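Long-range contacts in RabGDI protein (Plasmodium falciparum 3D7, PDB 3P1W), which probably acts as a Rab GDP-dissociation inhibitor that binds prenylated Rab GTPases in vesicle transport, as members of the Rab GDI family do: residues P93-V98 against Y362-S367; N113-L118 against I249-G254; K165-Y170 against K197-C202; Q169-W174 against E231-Y236. All blocks are in the same frame, centred on the assembly; numbering follows the deposited sequence.

Interaction 1 (P93-V98 against Y362-S367); sequences PKFILV and YINLVS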
# COMPACT_ATOMS: atom_id res chain seq x y z
N PRO A 93 -7.16 1.90 0.58
CA PRO A 93 -6.87 1.08 1.75
C PRO A 93 -5.68 0.19 1.43
O PRO A 93 -5.76 -0.71 0.55
CB PRO A 93 -8.13 0.26 1.96
CG PRO A 93 -8.79 0.15 0.60
CD PRO A 93 -8.37 1.44 -0.13
N LYS A 94 -4.57 0.48 2.06
CA LYS A 94 -3.40 -0.38 1.93
C LYS A 94 -3.08 -0.97 3.29
O LYS A 94 -2.90 -0.25 4.28
CB LYS A 94 -2.23 0.42 1.40
CG LYS A 94 -2.31 0.70 -0.12
CD LYS A 94 -1.32 1.71 -0.58
CE LYS A 94 -1.40 1.94 -2.11
NZ LYS A 94 -0.67 0.95 -2.98
N PHE A 95 -2.95 -2.28 3.34
CA PHE A 95 -2.50 -2.92 4.56
C PHE A 95 -0.97 -2.81 4.77
O PHE A 95 -0.20 -2.56 3.86
CB PHE A 95 -2.92 -4.39 4.58
CG PHE A 95 -4.38 -4.63 4.49
CD1 PHE A 95 -5.31 -3.79 5.07
CD2 PHE A 95 -4.85 -5.79 3.88
CE1 PHE A 95 -6.66 -4.08 5.02
CE2 PHE A 95 -6.20 -6.06 3.83
CZ PHE A 95 -7.10 -5.21 4.41
N ILE A 96 -0.54 -2.98 6.02
CA ILE A 96 0.84 -2.67 6.42
C ILE A 96 1.53 -3.92 6.95
O ILE A 96 1.02 -4.59 7.86
CB ILE A 96 0.77 -1.56 7.48
CG1 ILE A 96 0.21 -0.28 6.84
CG2 ILE A 96 2.14 -1.30 8.14
CD1 ILE A 96 -0.41 0.66 7.85
N LEU A 97 2.67 -4.26 6.36
CA LEU A 97 3.43 -5.43 6.77
C LEU A 97 4.06 -5.19 8.15
O LEU A 97 4.76 -4.18 8.36
CB LEU A 97 4.51 -5.75 5.73
CG LEU A 97 5.30 -7.07 5.88
CD1 LEU A 97 4.42 -8.32 5.66
CD2 LEU A 97 6.51 -7.11 4.94
N VAL A 98 3.76 -6.08 9.10
CA VAL A 98 4.25 -5.94 10.49
C VAL A 98 5.75 -5.67 10.55
O VAL A 98 6.19 -4.82 11.30
CB VAL A 98 3.88 -7.17 11.33
CG1 VAL A 98 4.61 -7.13 12.73
CG2 VAL A 98 2.40 -7.23 11.51
N TYR A 362 -5.49 -6.76 -7.03
CA TYR A 362 -5.53 -6.90 -5.59
C TYR A 362 -6.93 -6.63 -5.05
O TYR A 362 -7.66 -5.83 -5.59
CB TYR A 362 -4.54 -5.93 -4.95
CG TYR A 362 -3.14 -5.94 -5.55
CD1 TYR A 362 -2.12 -6.70 -4.98
CD2 TYR A 362 -2.84 -5.21 -6.71
CE1 TYR A 362 -0.84 -6.72 -5.51
CE2 TYR A 362 -1.56 -5.23 -7.27
CZ TYR A 362 -0.57 -5.98 -6.66
OH TYR A 362 0.69 -6.02 -7.20
N ILE A 363 -7.30 -7.31 -3.96
CA ILE A 363 -8.57 -7.07 -3.29
C ILE A 363 -8.32 -7.02 -1.78
O ILE A 363 -7.76 -7.97 -1.21
CB ILE A 363 -9.62 -8.15 -3.56
CG1 ILE A 363 -9.73 -8.45 -5.05
CG2 ILE A 363 -10.94 -7.77 -2.91
CD1 ILE A 363 -10.74 -9.58 -5.45
N ASN A 364 -8.69 -5.90 -1.15
CA ASN A 364 -8.71 -5.81 0.31
C ASN A 364 -10.13 -5.85 0.83
O ASN A 364 -11.02 -5.34 0.18
CB ASN A 364 -8.01 -4.57 0.78
CG ASN A 364 -6.51 -4.74 0.78
OD1 ASN A 364 -6.01 -5.87 0.66
ND2 ASN A 364 -5.79 -3.64 0.90
N LEU A 365 -10.32 -6.46 1.99
CA LEU A 365 -11.64 -6.57 2.58
C LEU A 365 -11.50 -6.08 4.02
O LEU A 365 -10.60 -6.55 4.74
CB LEU A 365 -12.11 -8.04 2.53
CG LEU A 365 -13.44 -8.48 3.12
CD1 LEU A 365 -13.46 -8.49 4.65
CD2 LEU A 365 -14.64 -7.69 2.57
N VAL A 366 -12.39 -5.15 4.41
CA VAL A 366 -12.50 -4.66 5.76
C VAL A 366 -13.95 -4.48 6.16
O VAL A 366 -14.85 -4.48 5.33
CB VAL A 366 -11.71 -3.35 5.93
CG1 VAL A 366 -10.18 -3.64 5.92
CG2 VAL A 366 -12.09 -2.38 4.82
N SER A 367 -14.18 -4.36 7.47
CA SER A 367 -15.55 -4.42 7.97
C SER A 367 -15.65 -3.76 9.34
O SER A 367 -14.81 -2.93 9.70
CB SER A 367 -15.98 -5.90 8.05
OG SER A 367 -15.21 -6.62 9.00
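The amide of Asn364 lies over one face of the Phe95 ring, and this stack is the tight part of the contact. Ring and amide planes are 24° apart, and Asn364 CG sits 3.3 Å above the ring plane, displaced toward the rim rather than over the centre. Within the stack, the nearest atoms are Phe95 CE2 and Asn364 OD1, 3.2 Å apart. At the ring's edge, close to its plane, Phe95 CE1 meets Val366 CG1 at 3.7 Å and Phe95 CZ meets the carbonyl O of Leu365 at 3.8 Å. The Phe95 ring is directed toward strand 361-367 by a chi1 of -59°, with CG anti to the carbonyl carbon.

One hydrogen bond joins the segments: Asn364 ND2 donates to Pro93 O at 3.0 Å. It is bent, with an N-H...O angle of 136°, and the donor stands well above the carbonyl plane, although Pro93 O itself lies near the plane of the Asn364 amide. ND2 also donates to Ser437 O, so two backbone carbonyls hold the amide flat against the ring.

The Pro93 ring packs more loosely although its O is bonded: Pro93 CB stays 4.7 Å from Asn364 ND2. The chain then diverges: Leu97 and Val98, partly exposed, turn to Leu235 and Ser239 of helix 226-243. The touching residues themselves are all buried. Strand 96-97 pairs not with 361-367 but with 248-251, where Tyr250 meets Phe95 edge-to-face, while 361-367 runs between strands 346-350 and 378-385 of the same mixed sheet.

Interaction 2 (N113-L118 against I249-G254); sequences NYLEWL and IYPLYG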
# COMPACT_ATOMS: atom_id res chain seq x y z
N ASN A 113 1.14 5.18 18.72
CA ASN A 113 0.27 5.11 19.88
C ASN A 113 -0.98 5.99 19.77
O ASN A 113 -1.87 5.90 20.62
CB ASN A 113 1.05 5.49 21.13
CG ASN A 113 2.38 4.75 21.23
OD1 ASN A 113 2.44 3.59 21.63
ND2 ASN A 113 3.46 5.43 20.84
N TYR A 114 -1.04 6.84 18.74
CA TYR A 114 -2.28 7.54 18.42
C TYR A 114 -3.24 6.60 17.69
O TYR A 114 -4.40 6.95 17.47
CB TYR A 114 -2.03 8.77 17.55
CG TYR A 114 -1.24 9.87 18.21
CD1 TYR A 114 -1.70 10.48 19.38
CD2 TYR A 114 -0.03 10.30 17.67
CE1 TYR A 114 -0.96 11.51 19.99
CE2 TYR A 114 0.71 11.32 18.28
CZ TYR A 114 0.24 11.92 19.43
OH TYR A 114 0.98 12.93 20.03
N LEU A 115 -2.76 5.42 17.31
CA LEU A 115 -3.56 4.45 16.57
C LEU A 115 -3.67 3.14 17.32
O LEU A 115 -2.78 2.78 18.10
CB LEU A 115 -2.93 4.19 15.20
CG LEU A 115 -2.74 5.43 14.31
CD1 LEU A 115 -1.31 5.48 13.81
CD2 LEU A 115 -3.74 5.45 13.17
N GLU A 116 -4.76 2.43 17.06
CA GLU A 116 -4.98 1.09 17.57
C GLU A 116 -4.86 0.19 16.34
O GLU A 116 -5.49 0.46 15.34
CB GLU A 116 -6.37 1.01 18.18
CG GLU A 116 -6.57 -0.08 19.21
CD GLU A 116 -7.78 0.17 20.09
OE1 GLU A 116 -8.30 -0.81 20.67
OE2 GLU A 116 -8.22 1.33 20.21
N TRP A 117 -4.03 -0.85 16.43
CA TRP A 117 -3.73 -1.72 15.30
C TRP A 117 -4.43 -3.05 15.47
O TRP A 117 -4.41 -3.64 16.56
CB TRP A 117 -2.22 -1.96 15.23
CG TRP A 117 -1.50 -0.71 14.94
CD1 TRP A 117 -0.91 0.14 15.85
CD2 TRP A 117 -1.33 -0.11 13.66
NE1 TRP A 117 -0.37 1.22 15.20
CE2 TRP A 117 -0.61 1.09 13.85
CE3 TRP A 117 -1.71 -0.47 12.36
CZ2 TRP A 117 -0.26 1.92 12.80
CZ3 TRP A 117 -1.35 0.35 11.32
CH2 TRP A 117 -0.64 1.54 11.54
N LEU A 118 -5.06 -3.52 14.40
CA LEU A 118 -5.69 -4.82 14.41
C LEU A 118 -5.20 -5.63 13.22
O LEU A 118 -5.04 -5.10 12.12
CB LEU A 118 -7.21 -4.67 14.38
CG LEU A 118 -7.77 -3.96 15.62
CD1 LEU A 118 -9.14 -3.36 15.37
CD2 LEU A 118 -7.80 -4.97 16.78
N ILE A 249 -1.26 -5.62 9.24
CA ILE A 249 -2.11 -4.86 10.15
C ILE A 249 -2.73 -3.66 9.46
O ILE A 249 -2.27 -3.22 8.39
CB ILE A 249 -1.36 -4.39 11.43
CG1 ILE A 249 -0.13 -3.54 11.08
CG2 ILE A 249 -0.99 -5.61 12.26
CD1 ILE A 249 0.62 -2.99 12.33
N TYR A 250 -3.76 -3.12 10.12
CA TYR A 250 -4.51 -1.98 9.62
C TYR A 250 -5.11 -1.31 10.85
O TYR A 250 -5.49 -1.99 11.81
CB TYR A 250 -5.60 -2.48 8.68
CG TYR A 250 -6.43 -1.48 7.91
CD1 TYR A 250 -5.90 -0.73 6.87
CD2 TYR A 250 -7.80 -1.39 8.15
CE1 TYR A 250 -6.71 0.12 6.14
CE2 TYR A 250 -8.60 -0.54 7.42
CZ TYR A 250 -8.07 0.21 6.44
OH TYR A 250 -8.93 1.04 5.74
N PRO A 251 -5.14 0.03 10.87
CA PRO A 251 -5.60 0.69 12.08
C PRO A 251 -7.10 0.62 12.25
O PRO A 251 -7.83 0.64 11.28
CB PRO A 251 -5.19 2.15 11.88
CG PRO A 251 -4.38 2.22 10.66
CD PRO A 251 -4.62 0.97 9.87
N LEU A 252 -7.54 0.59 13.50
CA LEU A 252 -8.93 0.77 13.81
C LEU A 252 -9.38 2.11 13.21
O LEU A 252 -8.73 3.15 13.41
CB LEU A 252 -9.15 0.73 15.33
CG LEU A 252 -10.57 0.80 15.87
CD1 LEU A 252 -11.40 -0.35 15.34
CD2 LEU A 252 -10.57 0.80 17.40
N TYR A 253 -10.49 2.09 12.47
CA TYR A 253 -11.05 3.27 11.80
C TYR A 253 -10.31 3.62 10.51
O TYR A 253 -10.66 4.59 9.84
CB TYR A 253 -11.11 4.51 12.72
CG TYR A 253 -11.71 4.24 14.06
CD1 TYR A 253 -12.97 3.67 14.17
CD2 TYR A 253 -11.01 4.54 15.23
CE1 TYR A 253 -13.52 3.40 15.42
CE2 TYR A 253 -11.56 4.28 16.47
CZ TYR A 253 -12.81 3.72 16.56
OH TYR A 253 -13.36 3.46 17.80
N GLY A 254 -9.30 2.82 10.16
CA GLY A 254 -8.62 2.96 8.89
C GLY A 254 -7.47 3.95 8.86
O GLY A 254 -7.08 4.51 9.90
O HOH W 1 -6.80 3.80 15.49
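Trp117 and Pro251 form an antiparallel non-hydrogen-bonded pair, their side chains lying alongside each other on one face of the sheet. Trp117 CZ3 is 3.6 Å from Pro251 CG, and Pro251 CB stands over the same indole face as Leu115 CB, toward the rim. From the opposite side comes Ile249, whose CD1 reaches Trp117 CE3 at 3.4 Å; its CG1 branch lies between the backbone N and the carbonyl carbon (chi1 57°), which brings CD1 obliquely against the CE3 corner, on the side away from Pro251.

Leu118 and Tyr250, with side chains on the other face of the sheet, form the next, hydrogen-bonded pair. Their two backbone bonds, Leu118 N to Tyr250 O at 3.0 Å and Tyr250 N to Leu118 O at 3.1 Å, close the hydrogen-bonded ring typical of antiparallel strands. Beyond Pro251, Leu252 N donates to Glu116 O at 2.8 Å, nearly straight at 165°, and a water links Glu116 N to Leu252 O. Leu118 CD1 rests 3.8 Å from Leu252 CD1.

Further out, three features flank the strands. A type II turn runs from Pro251 to Gly254, Tyr250 OH is hydrogen-bonded to Asp90, and His370 NE2 bonds Leu118 O.

Backbone bonding therefore sets the register, while apolar groups touch the indole from opposite sides; the Glu116 side chain, on an exposed residue, runs alongside Leu252, OE2 near CD2, while its backbone does the bonding.

Interaction 3 (K165-Y170 against K197-C202); sequences KNFYQY and KHFNLC
Phe167 carries CG anti to the backbone N (chi1 178°) and Tyr170 matches it, which swings both rings off helix 158-173 toward the 197-202 segment. Phe199 differs, with CG anti to the carbonyl carbon, and its ring meets both, Phe167 over a face and Tyr170 at the rim. Phe167 presents its edge to the face of Phe199, a T-shaped pair with ring centroids 5.4 Å apart and planes at 74°. The nearest atoms of this pair are the two CD1 carbons, Phe167 CD1 and Phe199 CD1, at 3.6 Å. Over the same Phe199 ring stands the backbone: Phe167 CA makes a CH-pi contact 4.1 Å from the centroid.

Three aromatic residues, Phe167, Tyr170 and Phe199, thus form a cluster where helix 192-198 ends. Asn200 leaves helical geometry with positive phi in a Schellman motif, and the chain turns at once to Cys202, the N-cap of helix 203-213. Phe199 and Leu201, on either side of Asn200, both pack against helix 158-173.

Tyr170 meets Phe199 obliquely, planes at 51°, with Phe199 CZ 3.4 Å from Tyr170 CG; the phenol OH is held by Trp182 O. Leu201 CD1 comes over a face of the Phe167 ring, near the normal and 4.2 Å from the centroid, whereas Phe199 is met at that ring's edge. Farther out, Leu209 of helix 203-213 touches both Phe167 and Leu201, while Met192 and Ile195 of helix 192-198 also reach Phe167.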
# COMPACT_ATOMS: atom_id res chain seq x y z
N LYS A 165 7.57 -27.42 1.97
CA LYS A 165 7.90 -27.53 3.40
C LYS A 165 9.40 -27.41 3.58
O LYS A 165 9.86 -26.68 4.45
CB LYS A 165 7.38 -28.84 4.02
CG LYS A 165 7.84 -29.06 5.50
CD LYS A 165 7.67 -30.52 6.03
CE LYS A 165 8.42 -31.60 5.21
NZ LYS A 165 9.55 -32.32 5.92
N ASN A 166 10.16 -28.11 2.75
CA ASN A 166 11.62 -28.10 2.82
C ASN A 166 12.16 -26.70 2.54
O ASN A 166 13.09 -26.22 3.20
CB ASN A 166 12.24 -29.12 1.85
CG ASN A 166 11.97 -30.57 2.24
OD1 ASN A 166 11.91 -30.92 3.43
ND2 ASN A 166 11.82 -31.44 1.24
N PHE A 167 11.55 -26.02 1.57
CA PHE A 167 11.94 -24.66 1.24
C PHE A 167 11.71 -23.73 2.43
O PHE A 167 12.59 -22.98 2.81
CB PHE A 167 11.18 -24.18 0.01
CG PHE A 167 11.49 -22.76 -0.36
CD1 PHE A 167 12.76 -22.42 -0.80
CD2 PHE A 167 10.52 -21.78 -0.28
CE1 PHE A 167 13.06 -21.11 -1.15
CE2 PHE A 167 10.82 -20.47 -0.64
CZ PHE A 167 12.11 -20.14 -1.07
N TYR A 168 10.52 -23.77 3.02
CA TYR A 168 10.24 -22.93 4.18
C TYR A 168 11.15 -23.24 5.37
O TYR A 168 11.58 -22.34 6.07
CB TYR A 168 8.78 -23.02 4.59
CG TYR A 168 7.83 -22.13 3.78
CD1 TYR A 168 8.31 -21.19 2.86
CD2 TYR A 168 6.48 -22.18 3.99
CE1 TYR A 168 7.42 -20.36 2.15
CE2 TYR A 168 5.60 -21.38 3.30
CZ TYR A 168 6.06 -20.46 2.39
OH TYR A 168 5.14 -19.66 1.71
N GLN A 169 11.44 -24.52 5.60
CA GLN A 169 12.40 -24.89 6.64
C GLN A 169 13.76 -24.24 6.39
O GLN A 169 14.32 -23.62 7.28
CB GLN A 169 12.51 -26.41 6.76
CG GLN A 169 11.31 -27.05 7.43
CD GLN A 169 11.41 -28.56 7.50
OE1 GLN A 169 12.45 -29.13 7.18
NE2 GLN A 169 10.34 -29.21 7.92
N TYR A 170 14.25 -24.36 5.16
CA TYR A 170 15.51 -23.72 4.76
C TYR A 170 15.51 -22.21 5.02
O TYR A 170 16.44 -21.70 5.65
CB TYR A 170 15.79 -23.98 3.27
CG TYR A 170 17.06 -23.34 2.74
CD1 TYR A 170 18.32 -23.84 3.09
CD2 TYR A 170 17.01 -22.27 1.85
CE1 TYR A 170 19.50 -23.26 2.57
CE2 TYR A 170 18.17 -21.69 1.34
CZ TYR A 170 19.41 -22.19 1.70
OH TYR A 170 20.54 -21.60 1.18
N LYS A 197 14.95 -23.85 -8.25
CA LYS A 197 15.33 -25.09 -8.94
C LYS A 197 16.06 -26.08 -8.04
O LYS A 197 15.92 -27.29 -8.22
CB LYS A 197 16.21 -24.78 -10.17
CG LYS A 197 15.43 -24.16 -11.33
CD LYS A 197 16.36 -23.70 -12.47
N HIS A 198 16.83 -25.58 -7.07
CA HIS A 198 17.49 -26.45 -6.11
C HIS A 198 16.45 -27.22 -5.29
O HIS A 198 16.62 -28.40 -5.03
CB HIS A 198 18.44 -25.69 -5.17
CG HIS A 198 19.04 -26.56 -4.11
ND1 HIS A 198 20.12 -27.39 -4.34
CD2 HIS A 198 18.69 -26.76 -2.81
CE1 HIS A 198 20.42 -28.05 -3.24
NE2 HIS A 198 19.57 -27.69 -2.29
N PHE A 199 15.36 -26.54 -4.91
CA PHE A 199 14.28 -27.22 -4.18
C PHE A 199 13.25 -27.87 -5.11
O PHE A 199 12.29 -28.46 -4.64
CB PHE A 199 13.60 -26.26 -3.21
CG PHE A 199 14.45 -25.90 -2.04
CD1 PHE A 199 15.24 -24.77 -2.06
CD2 PHE A 199 14.48 -26.72 -0.92
CE1 PHE A 199 16.05 -24.44 -0.97
CE2 PHE A 199 15.28 -26.41 0.17
CZ PHE A 199 16.07 -25.27 0.15
N ASN A 200 13.48 -27.78 -6.42
CA ASN A 200 12.61 -28.37 -7.43
C ASN A 200 11.15 -27.89 -7.30
O ASN A 200 10.21 -28.68 -7.45
CB ASN A 200 12.70 -29.90 -7.39
CG ASN A 200 12.71 -30.52 -8.78
OD1 ASN A 200 11.98 -30.09 -9.68
ND2 ASN A 200 13.54 -31.53 -8.97
N LEU A 201 10.97 -26.60 -7.00
CA LEU A 201 9.62 -26.02 -6.92
C LEU A 201 9.05 -25.76 -8.33
O LEU A 201 9.78 -25.32 -9.21
CB LEU A 201 9.65 -24.72 -6.11
CG LEU A 201 10.13 -24.80 -4.66
CD1 LEU A 201 9.95 -23.48 -3.94
CD2 LEU A 201 9.43 -25.92 -3.87
N CYS A 202 7.75 -26.05 -8.53
CA CYS A 202 7.09 -25.81 -9.82
C CYS A 202 6.61 -24.35 -10.02
O CYS A 202 6.64 -23.55 -9.08
CB CYS A 202 5.90 -26.76 -9.98
SG CYS A 202 4.44 -26.24 -9.08

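Interaction 4 (Q169-W174 against E231-Y236); sequences QYVSEW and ERIKLY
Lys234 and Val171 have the nearest CA atoms of the two segments, 6.0 Å apart. The lysine can be followed outward. Its CB packs on Val171 CG1 at 3.8 Å, and CG then passes Val171 O. CD lies between two carbonyls, 3.5 Å from Val171 O and 3.4 Å from Trp174 O. CE remains beside Trp174 O and also nears the indole edge. The chain starts with CG anti to the backbone N (chi1 -160°) and bends at chi3 and chi4, carrying NZ to a weak hydrogen bond with Gln238 OE1 one turn along its own helix.

Val171 packs next to the lysine stem. Its CG1 approaches the backbone of Lys234, and the same CG1 also meets Ile233 CG2 at 4.0 Å. Leu230 and Met237 of helix 226-243 also touch Val171, extending this apolar patch along the helix.

Trp174 points its six-membered ring at Glu231. CZ3 comes 3.6 Å from Glu231 CD, and the carboxylate plane stands almost square to the indole, at 85°. Glu231 CG, set anti to its carbonyl carbon, lies in the plane of the indole at its edge, and a bend at chi2 then brings CD beside CZ3. Tyr227 and Leu230 touch the same tryptophan, and Trp182 meets its ring.

The contact thus joins two helices by the carbon parts of charged side chains and by apolar groups. The carboxylate carbon makes van der Waals contact with the indole edge, with at most a slight electrostatic contribution, while the methylenes of Lys234 lie against carbonyl oxygens.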
# COMPACT_ATOMS: atom_id res chain seq x y z
N GLN A 169 11.44 -24.52 5.60
CA GLN A 169 12.40 -24.89 6.64
C GLN A 169 13.76 -24.24 6.39
O GLN A 169 14.32 -23.62 7.28
CB GLN A 169 12.51 -26.41 6.76
CG GLN A 169 11.31 -27.05 7.43
CD GLN A 169 11.41 -28.56 7.50
OE1 GLN A 169 12.45 -29.13 7.18
NE2 GLN A 169 10.34 -29.21 7.92
N TYR A 170 14.25 -24.36 5.16
CA TYR A 170 15.51 -23.72 4.76
C TYR A 170 15.51 -22.21 5.02
O TYR A 170 16.44 -21.70 5.65
CB TYR A 170 15.79 -23.98 3.27
CG TYR A 170 17.06 -23.34 2.74
CD1 TYR A 170 18.32 -23.84 3.09
CD2 TYR A 170 17.01 -22.27 1.85
CE1 TYR A 170 19.50 -23.26 2.57
CE2 TYR A 170 18.17 -21.69 1.34
CZ TYR A 170 19.41 -22.19 1.70
OH TYR A 170 20.54 -21.60 1.18
N VAL A 171 14.48 -21.51 4.54
CA VAL A 171 14.43 -20.05 4.69
C VAL A 171 14.34 -19.67 6.17
O VAL A 171 14.95 -18.70 6.60
CB VAL A 171 13.21 -19.44 3.93
CG1 VAL A 171 13.15 -17.93 4.14
CG2 VAL A 171 13.29 -19.77 2.46
N SER A 172 13.58 -20.44 6.93
CA SER A 172 13.39 -20.18 8.35
C SER A 172 14.73 -20.17 9.12
O SER A 172 14.87 -19.43 10.09
CB SER A 172 12.46 -21.24 8.94
OG SER A 172 12.08 -20.91 10.26
N GLU A 173 15.70 -20.95 8.66
CA GLU A 173 17.03 -21.01 9.31
C GLU A 173 18.13 -20.26 8.56
O GLU A 173 19.26 -20.17 9.04
CB GLU A 173 17.43 -22.45 9.49
CG GLU A 173 16.56 -23.17 10.49
CD GLU A 173 17.13 -24.49 10.88
OE1 GLU A 173 18.25 -24.52 11.45
OE2 GLU A 173 16.46 -25.51 10.62
N TRP A 174 17.79 -19.72 7.40
CA TRP A 174 18.73 -19.00 6.55
C TRP A 174 19.10 -17.63 7.14
O TRP A 174 18.26 -16.93 7.71
CB TRP A 174 18.11 -18.84 5.17
CG TRP A 174 18.94 -18.12 4.18
CD1 TRP A 174 19.84 -18.66 3.31
CD2 TRP A 174 18.92 -16.72 3.93
NE1 TRP A 174 20.39 -17.67 2.53
CE2 TRP A 174 19.85 -16.47 2.89
CE3 TRP A 174 18.21 -15.65 4.47
CZ2 TRP A 174 20.09 -15.18 2.40
CZ3 TRP A 174 18.44 -14.37 3.98
CH2 TRP A 174 19.38 -14.15 2.95
N GLU A 231 15.47 -12.79 2.01
CA GLU A 231 15.23 -11.87 3.13
C GLU A 231 13.76 -11.50 3.21
O GLU A 231 13.18 -11.42 4.28
CB GLU A 231 16.07 -10.59 3.00
CG GLU A 231 17.55 -10.78 3.27
CD GLU A 231 17.90 -10.91 4.74
OE1 GLU A 231 17.00 -11.20 5.57
OE2 GLU A 231 19.09 -10.73 5.08
N ARG A 232 13.16 -11.26 2.05
CA ARG A 232 11.76 -10.86 1.98
C ARG A 232 10.83 -11.99 2.38
O ARG A 232 9.87 -11.79 3.13
CB ARG A 232 11.43 -10.38 0.57
CG ARG A 232 12.07 -9.03 0.25
CD ARG A 232 11.96 -8.72 -1.21
NE ARG A 232 10.60 -8.36 -1.59
CZ ARG A 232 10.08 -7.13 -1.50
NH1 ARG A 232 10.79 -6.11 -1.04
NH2 ARG A 232 8.84 -6.93 -1.88
N ILE A 233 11.12 -13.19 1.90
CA ILE A 233 10.34 -14.38 2.28
C ILE A 233 10.50 -14.62 3.78
O ILE A 233 9.51 -14.80 4.48
CB ILE A 233 10.72 -15.63 1.44
CG1 ILE A 233 10.37 -15.38 -0.02
CG2 ILE A 233 9.95 -16.87 1.94
CD1 ILE A 233 10.70 -16.52 -0.97
N LYS A 234 11.73 -14.57 4.28
CA LYS A 234 11.94 -14.70 5.73
C LYS A 234 11.19 -13.64 6.52
O LYS A 234 10.59 -13.94 7.55
CB LYS A 234 13.43 -14.65 6.08
CG LYS A 234 13.70 -15.26 7.45
CD LYS A 234 15.19 -15.44 7.73
CE LYS A 234 15.90 -14.11 7.88
NZ LYS A 234 15.19 -13.20 8.84
N LEU A 235 11.21 -12.40 6.03
CA LEU A 235 10.49 -11.31 6.70
C LEU A 235 8.99 -11.54 6.78
O LEU A 235 8.38 -11.27 7.82
CB LEU A 235 10.79 -9.97 6.02
CG LEU A 235 10.25 -8.71 6.73
CD1 LEU A 235 11.05 -8.39 8.00
CD2 LEU A 235 10.26 -7.53 5.77
N TYR A 236 8.39 -12.04 5.69
CA TYR A 236 6.98 -12.40 5.70
C TYR A 236 6.74 -13.43 6.82
O TYR A 236 5.86 -13.27 7.68
CB TYR A 236 6.59 -13.00 4.36
CG TYR A 236 5.13 -13.23 4.17
CD1 TYR A 236 4.34 -12.28 3.50
CD2 TYR A 236 4.51 -14.38 4.63
CE1 TYR A 236 2.98 -12.48 3.33
CE2 TYR A 236 3.16 -14.59 4.44
CZ TYR A 236 2.39 -13.65 3.78
OH TYR A 236 1.03 -13.86 3.61

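Interactions 1 and 2 belong to one mixed sheet, in which strands 96-97 and 248-251 are neighbours; Ile96 O and Ile249 N are 2.9 Å apart, a probable hydrogen bond. Interactions 3 and 4 share helix 158-173, with Gln169 and Tyr170 common to both, and lie farther from the centre of the chain. Interaction 1 is buried and nearest that centre, interaction 4 is buried but peripheral, and interactions 2 and 3 are partly buried. Backbone pairing dominates interaction 2 and an amide-ring stack interaction 1, whereas aromatic packing carries interaction 3, and apolar groups with the carbon stems of charged residues carry interaction 4. Leu97 against Leu235 connects interactions 1 and 4, bridging sheet and helices.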